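Local coordinates for protein neural cell adhesion molecule 1 (Homo sapiens, PDB 2HAZ) that probably mediates adhesion between neural cells and carries a fibronectin type III repeat with an alpha-helix critical for polysialylation of its N-glycans, at residues V35-V47 and T77-L91. Numbering follows the deposited sequence.
Sequences VPILKYKAEWRAV and TTYAVRLAALNGKGL
Glu-43 and Arg-82 face each other across the antiparallel strands 39-46 and 78-87, on the side of the sheet shared with Lys-41 and Ala-84. OE1 of Glu-43 meets NE of Arg-82 at 3.2 Å in a salt bridge, with a weak second bond to NH2; the oxygen lies at the edge of the guanidinium, near its plane, whereas NE reaches it from well above the carboxylate plane, the two groups being turned 60° apart. Trp-52 adds a cation-pi partner for Arg-82.

Tyr-40, Ala-42, Trp-44, Val-81, Leu-83 and Ala-85 line the other, mainly apolar face. CB of Ala-42 touches CD2 of Leu-83 at 3.7 Å. CB of Ala-85 touches both CE1 of Tyr-40 and CG2 of Ile-37, which also lies over one face of the Tyr-40 ring. Trp-44 and Tyr-79 point the same way, side by side, with CD1 of Tyr-79 at the indole edge, 4.0 Å from CD1 of Trp-44.

Paired backbone bonds join Lys-41, Glu-43 and Arg-45 to Ala-84, Arg-82 and Ala-80. The ladder ends in a classic bulge, where Leu-38 and Lys-39 both face Leu-86; the carbonyl O of Leu-86 takes a 2.7 Å bond from N of Leu-38. Beyond it, with CG between backbone N and carbonyl carbon (chi1 70°), Asn-87 can send ND2 to O of Val-35 at 3.1 Å, from above the carbonyl plane, while OD1 accepts from N of Lys-89 in an Asx turn; ND2 also bonds Asp-5 O. Tyr-40 meets Phe-26 edge-to-face and Leu-83 touches Val-68, tying the apolar face to the opposing sheet: strands 39-46 and 78-87 are the central pair of the four-stranded sheet in a fibronectin type III beta sandwich.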
loop_
_atom_site.group_PDB
_atom_site.type_symbol
_atom_site.label_atom_id
_atom_site.label_comp_id
_atom_site.label_asym_id
_atom_site.label_seq_id
_atom_site.Cartn_x
_atom_site.Cartn_y
_atom_site.Cartn_z
ATOM N N VAL A 35 2.588 -18.108 -7.342
ATOM C CA VAL A 35 3.931 -17.980 -6.755
ATOM C C VAL A 35 3.914 -16.889 -5.670
ATOM O O VAL A 35 3.104 -15.962 -5.760
ATOM C CB VAL A 35 5.031 -17.674 -7.825
ATOM C CG1 VAL A 35 5.267 -18.884 -8.733
ATOM C CG2 VAL A 35 4.689 -16.433 -8.639
ATOM N N PRO A 36 4.800 -17.004 -4.650
ATOM C CA PRO A 36 4.831 -16.208 -3.403
ATOM C C PRO A 36 5.015 -14.687 -3.531
ATOM O O PRO A 36 5.810 -14.221 -4.339
ATOM C CB PRO A 36 6.052 -16.779 -2.656
ATOM C CG PRO A 36 6.898 -17.396 -3.743
ATOM C CD PRO A 36 5.888 -18.000 -4.666
ATOM N N ILE A 37 4.329 -13.934 -2.676
ATOM C CA ILE A 37 4.538 -12.478 -2.581
ATOM C C ILE A 37 5.948 -12.120 -2.113
ATOM O O ILE A 37 6.428 -12.632 -1.094
ATOM C CB ILE A 37 3.502 -11.799 -1.646
ATOM C CG1 ILE A 37 2.080 -12.285 -1.948
ATOM C CG2 ILE A 37 3.640 -10.275 -1.704
ATOM C CD1 ILE A 37 1.658 -12.195 -3.383
ATOM N N LEU A 38 6.594 -11.220 -2.842
ATOM C CA LEU A 38 7.986 -10.841 -2.595
ATOM C C LEU A 38 8.140 -9.473 -1.923
ATOM O O LEU A 38 8.998 -9.275 -1.062
ATOM C CB LEU A 38 8.764 -10.820 -3.907
ATOM C CG LEU A 38 8.860 -12.035 -4.834
ATOM C CD1 LEU A 38 9.692 -11.669 -6.050
ATOM C CD2 LEU A 38 9.470 -13.191 -4.093
ATOM N N LYS A 39 7.330 -8.520 -2.374
ATOM C CA LYS A 39 7.358 -7.150 -1.873
ATOM C C LYS A 39 5.965 -6.580 -1.980
ATOM O O LYS A 39 5.123 -7.107 -2.716
ATOM C CB LYS A 39 8.290 -6.273 -2.722
ATOM C CG LYS A 39 9.770 -6.546 -2.575
ATOM C CD LYS A 39 10.574 -5.445 -3.253
ATOM C CE LYS A 39 12.083 -5.721 -3.253
ATOM N NZ LYS A 39 12.621 -6.137 -1.925
ATOM N N TYR A 40 5.735 -5.492 -1.250
ATOM C CA TYR A 40 4.576 -4.638 -1.486
ATOM C C TYR A 40 4.982 -3.279 -2.018
ATOM O O TYR A 40 6.045 -2.748 -1.685
ATOM C CB TYR A 40 3.716 -4.486 -0.228
ATOM C CG TYR A 40 2.978 -5.755 0.141
ATOM C CD1 TYR A 40 1.715 -6.031 -0.375
ATOM C CD2 TYR A 40 3.555 -6.675 1.008
ATOM C CE1 TYR A 40 1.043 -7.218 -0.037
ATOM C CE2 TYR A 40 2.893 -7.861 1.354
ATOM C CZ TYR A 40 1.643 -8.115 0.832
ATOM O OH TYR A 40 1.003 -9.275 1.178
ATOM N N LYS A 41 4.124 -2.705 -2.844
ATOM C CA LYS A 41 4.319 -1.330 -3.280
ATOM C C LYS A 41 3.159 -0.486 -2.768
ATOM O O LYS A 41 1.996 -0.788 -3.032
ATOM C CB LYS A 41 4.411 -1.261 -4.806
ATOM C CG LYS A 41 4.804 0.111 -5.356
ATOM C CD LYS A 41 4.678 0.079 -6.872
ATOM C CE LYS A 41 5.266 1.277 -7.540
ATOM N NZ LYS A 41 5.030 1.151 -9.025
ATOM N N ALA A 42 3.486 0.558 -2.014
ATOM C CA ALA A 42 2.508 1.587 -1.682
ATOM C C ALA A 42 2.676 2.772 -2.612
ATOM O O ALA A 42 3.790 3.233 -2.831
ATOM C CB ALA A 42 2.666 2.052 -0.237
ATOM N N GLU A 43 1.560 3.242 -3.153
ATOM C CA GLU A 43 1.484 4.487 -3.909
ATOM C C GLU A 43 0.519 5.444 -3.208
ATOM O O GLU A 43 -0.592 5.041 -2.814
ATOM C CB GLU A 43 0.997 4.208 -5.333
ATOM C CG GLU A 43 1.821 3.161 -6.071
ATOM C CD GLU A 43 1.302 2.904 -7.466
ATOM O OE1 GLU A 43 0.422 2.023 -7.626
ATOM O OE2 GLU A 43 1.774 3.595 -8.403
ATOM N N TRP A 44 0.924 6.706 -3.051
ATOM C CA TRP A 44 0.034 7.702 -2.421
ATOM C C TRP A 44 0.102 9.023 -3.161
ATOM O O TRP A 44 1.108 9.330 -3.809
ATOM C CB TRP A 44 0.338 7.890 -0.922
ATOM C CG TRP A 44 1.726 8.402 -0.612
ATOM C CD1 TRP A 44 2.110 9.706 -0.440
ATOM C CD2 TRP A 44 2.915 7.614 -0.476
ATOM N NE1 TRP A 44 3.460 9.767 -0.158
ATOM C CE2 TRP A 44 3.973 8.496 -0.166
ATOM C CE3 TRP A 44 3.176 6.237 -0.526
ATOM C CZ2 TRP A 44 5.294 8.050 0.030
ATOM C CZ3 TRP A 44 4.488 5.790 -0.313
ATOM C CH2 TRP A 44 5.523 6.697 -0.029
ATOM N N ARG A 45 -0.971 9.799 -3.063
ATOM C CA ARG A 45 -0.959 11.158 -3.599
ATOM C C ARG A 45 -1.950 12.049 -2.860
ATOM O O ARG A 45 -3.018 11.585 -2.420
ATOM C CB ARG A 45 -1.254 11.161 -5.097
ATOM C CG ARG A 45 -2.551 10.545 -5.484
ATOM C CD ARG A 45 -3.101 11.044 -6.829
ATOM N NE ARG A 45 -4.480 10.565 -6.924
ATOM C CZ ARG A 45 -5.571 11.320 -6.775
ATOM N NH1 ARG A 45 -5.475 12.636 -6.583
ATOM N NH2 ARG A 45 -6.774 10.750 -6.846
ATOM N N ALA A 46 -1.581 13.320 -2.708
ATOM C CA ALA A 46 -2.469 14.307 -2.124
ATOM C C ALA A 46 -3.658 14.487 -3.074
ATOM O O ALA A 46 -3.482 14.711 -4.274
ATOM C CB ALA A 46 -1.736 15.616 -1.905
ATOM N N VAL A 47 -4.872 14.356 -2.536
ATOM C CA VAL A 47 -6.091 14.511 -3.334
ATOM C C VAL A 47 -6.075 15.894 -4.031
ATOM O O VAL A 47 -5.765 16.909 -3.404
ATOM C CB VAL A 47 -7.340 14.327 -2.434
ATOM C CG1 VAL A 47 -8.613 14.683 -3.173
ATOM C CG2 VAL A 47 -7.413 12.883 -1.882
ATOM N N THR A 77 -3.268 17.417 5.417
ATOM C CA THR A 77 -3.507 17.215 3.994
ATOM C C THR A 77 -4.194 15.867 3.739
ATOM O O THR A 77 -3.798 14.858 4.317
ATOM C CB THR A 77 -2.168 17.324 3.197
ATOM O OG1 THR A 77 -1.609 18.640 3.362
ATOM C CG2 THR A 77 -2.386 17.101 1.715
ATOM N N THR A 78 -5.210 15.853 2.871
ATOM C CA THR A 78 -5.918 14.613 2.517
ATOM C C THR A 78 -5.187 13.873 1.392
ATOM O O THR A 78 -4.882 14.474 0.348
ATOM C CB THR A 78 -7.368 14.903 2.097
ATOM O OG1 THR A 78 -7.966 15.786 3.064
ATOM C CG2 THR A 78 -8.196 13.601 1.978
ATOM N N TYR A 79 -4.931 12.577 1.610
ATOM C CA TYR A 79 -4.232 11.715 0.634
ATOM C C TYR A 79 -5.097 10.514 0.220
ATOM O O TYR A 79 -5.949 10.064 0.987
ATOM C CB TYR A 79 -2.902 11.158 1.197
ATOM C CG TYR A 79 -1.812 12.180 1.391
ATOM C CD1 TYR A 79 -0.815 12.350 0.433
ATOM C CD2 TYR A 79 -1.787 12.990 2.535
ATOM C CE1 TYR A 79 0.171 13.306 0.593
ATOM C CE2 TYR A 79 -0.803 13.936 2.708
ATOM C CZ TYR A 79 0.174 14.091 1.733
ATOM O OH TYR A 79 1.161 15.019 1.905
ATOM N N ALA A 80 -4.838 9.993 -0.976
ATOM C CA ALA A 80 -5.279 8.645 -1.399
ATOM C C ALA A 80 -4.073 7.733 -1.362
ATOM O O ALA A 80 -2.991 8.145 -1.799
ATOM C CB ALA A 80 -5.864 8.680 -2.832
ATOM N N VAL A 81 -4.269 6.514 -0.844
ATOM C CA VAL A 81 -3.244 5.461 -0.862
ATOM C C VAL A 81 -3.829 4.151 -1.410
ATOM O O VAL A 81 -5.013 3.853 -1.239
ATOM C CB VAL A 81 -2.586 5.266 0.531
ATOM C CG1 VAL A 81 -3.566 4.774 1.574
ATOM C CG2 VAL A 81 -1.363 4.347 0.459
ATOM N N ARG A 82 -2.986 3.419 -2.125
ATOM C CA ARG A 82 -3.307 2.080 -2.613
ATOM C C ARG A 82 -2.052 1.200 -2.506
ATOM O O ARG A 82 -0.929 1.720 -2.390
ATOM C CB ARG A 82 -3.826 2.175 -4.054
ATOM C CG ARG A 82 -2.810 2.702 -5.060
ATOM C CD ARG A 82 -3.491 3.298 -6.296
ATOM N NE ARG A 82 -2.557 3.277 -7.416
ATOM C CZ ARG A 82 -2.837 3.619 -8.673
ATOM N NH1 ARG A 82 -4.052 4.012 -9.031
ATOM N NH2 ARG A 82 -1.875 3.556 -9.581
ATOM N N LEU A 83 -2.269 -0.115 -2.517
ATOM C CA LEU A 83 -1.237 -1.131 -2.345
ATOM C C LEU A 83 -1.341 -2.179 -3.426
ATOM O O LEU A 83 -2.439 -2.573 -3.805
ATOM C CB LEU A 83 -1.426 -1.878 -1.032
ATOM C CG LEU A 83 -1.016 -1.299 0.313
ATOM C CD1 LEU A 83 -1.253 -2.406 1.320
ATOM C CD2 LEU A 83 0.454 -0.886 0.328
ATOM N N ALA A 84 -0.182 -2.661 -3.852
ATOM C CA ALA A 84 -0.060 -3.804 -4.763
ATOM C C ALA A 84 1.019 -4.741 -4.235
ATOM O O ALA A 84 1.992 -4.292 -3.621
ATOM C CB ALA A 84 0.292 -3.332 -6.154
ATOM N N ALA A 85 0.807 -6.042 -4.449
ATOM C CA ALA A 85 1.774 -7.089 -4.154
ATOM C C ALA A 85 2.588 -7.401 -5.392
ATOM O O ALA A 85 2.059 -7.438 -6.520
ATOM C CB ALA A 85 1.079 -8.362 -3.683
ATOM N N LEU A 86 3.872 -7.620 -5.168
ATOM C CA LEU A 86 4.783 -8.065 -6.210
ATOM C C LEU A 86 5.105 -9.540 -5.998
ATOM O O LEU A 86 5.512 -9.926 -4.891
ATOM C CB LEU A 86 6.089 -7.268 -6.147
ATOM C CG LEU A 86 7.156 -7.532 -7.213
ATOM C CD1 LEU A 86 6.810 -6.854 -8.541
ATOM C CD2 LEU A 86 8.475 -7.029 -6.713
ATOM N N ASN A 87 4.915 -10.362 -7.037
ATOM C CA ASN A 87 5.550 -11.695 -7.042
ATOM C C ASN A 87 6.557 -11.856 -8.187
ATOM O O ASN A 87 6.887 -10.877 -8.869
ATOM C CB ASN A 87 4.533 -12.865 -6.974
ATOM C CG ASN A 87 3.701 -13.039 -8.236
ATOM O OD1 ASN A 87 3.898 -12.373 -9.274
ATOM N ND2 ASN A 87 2.722 -13.939 -8.142
ATOM N N GLY A 88 7.033 -13.087 -8.387
ATOM C CA GLY A 88 7.993 -13.415 -9.436
ATOM C C GLY A 88 7.557 -13.053 -10.850
ATOM O O GLY A 88 8.413 -12.859 -11.717
ATOM N N LYS A 89 6.244 -12.951 -11.071
ATOM C CA LYS A 89 5.663 -12.616 -12.376
ATOM C C LYS A 89 5.598 -11.107 -12.601
ATOM O O LYS A 89 5.549 -10.648 -13.732
ATOM C CB LYS A 89 4.250 -13.222 -12.535
ATOM C CG LYS A 89 4.115 -14.739 -12.231
ATOM C CD LYS A 89 5.114 -15.584 -12.994
ATOM C CE LYS A 89 4.672 -15.762 -14.434
ATOM N NZ LYS A 89 5.623 -16.645 -15.193
ATOM N N GLY A 90 5.597 -10.340 -11.513
ATOM C CA GLY A 90 5.525 -8.868 -11.583
ATOM C C GLY A 90 4.516 -8.330 -10.585
ATOM O O GLY A 90 4.161 -9.026 -9.619
ATOM N N LEU A 91 4.055 -7.100 -10.816
ATOM C CA LEU A 91 3.083 -6.443 -9.941
ATOM C C LEU A 91 1.626 -6.878 -10.163
ATOM O O LEU A 91 1.113 -6.876 -11.295
ATOM C CB LEU A 91 3.217 -4.918 -10.069
ATOM C CG LEU A 91 2.930 -4.090 -8.814
ATOM C CD1 LEU A 91 3.906 -4.406 -7.687
ATOM C CD2 LEU A 91 2.990 -2.606 -9.174
HETATM O O HOH W 1 7.150 -15.197 -6.560
HETATM O O HOH W 2 -4.973 17.302 -0.687
#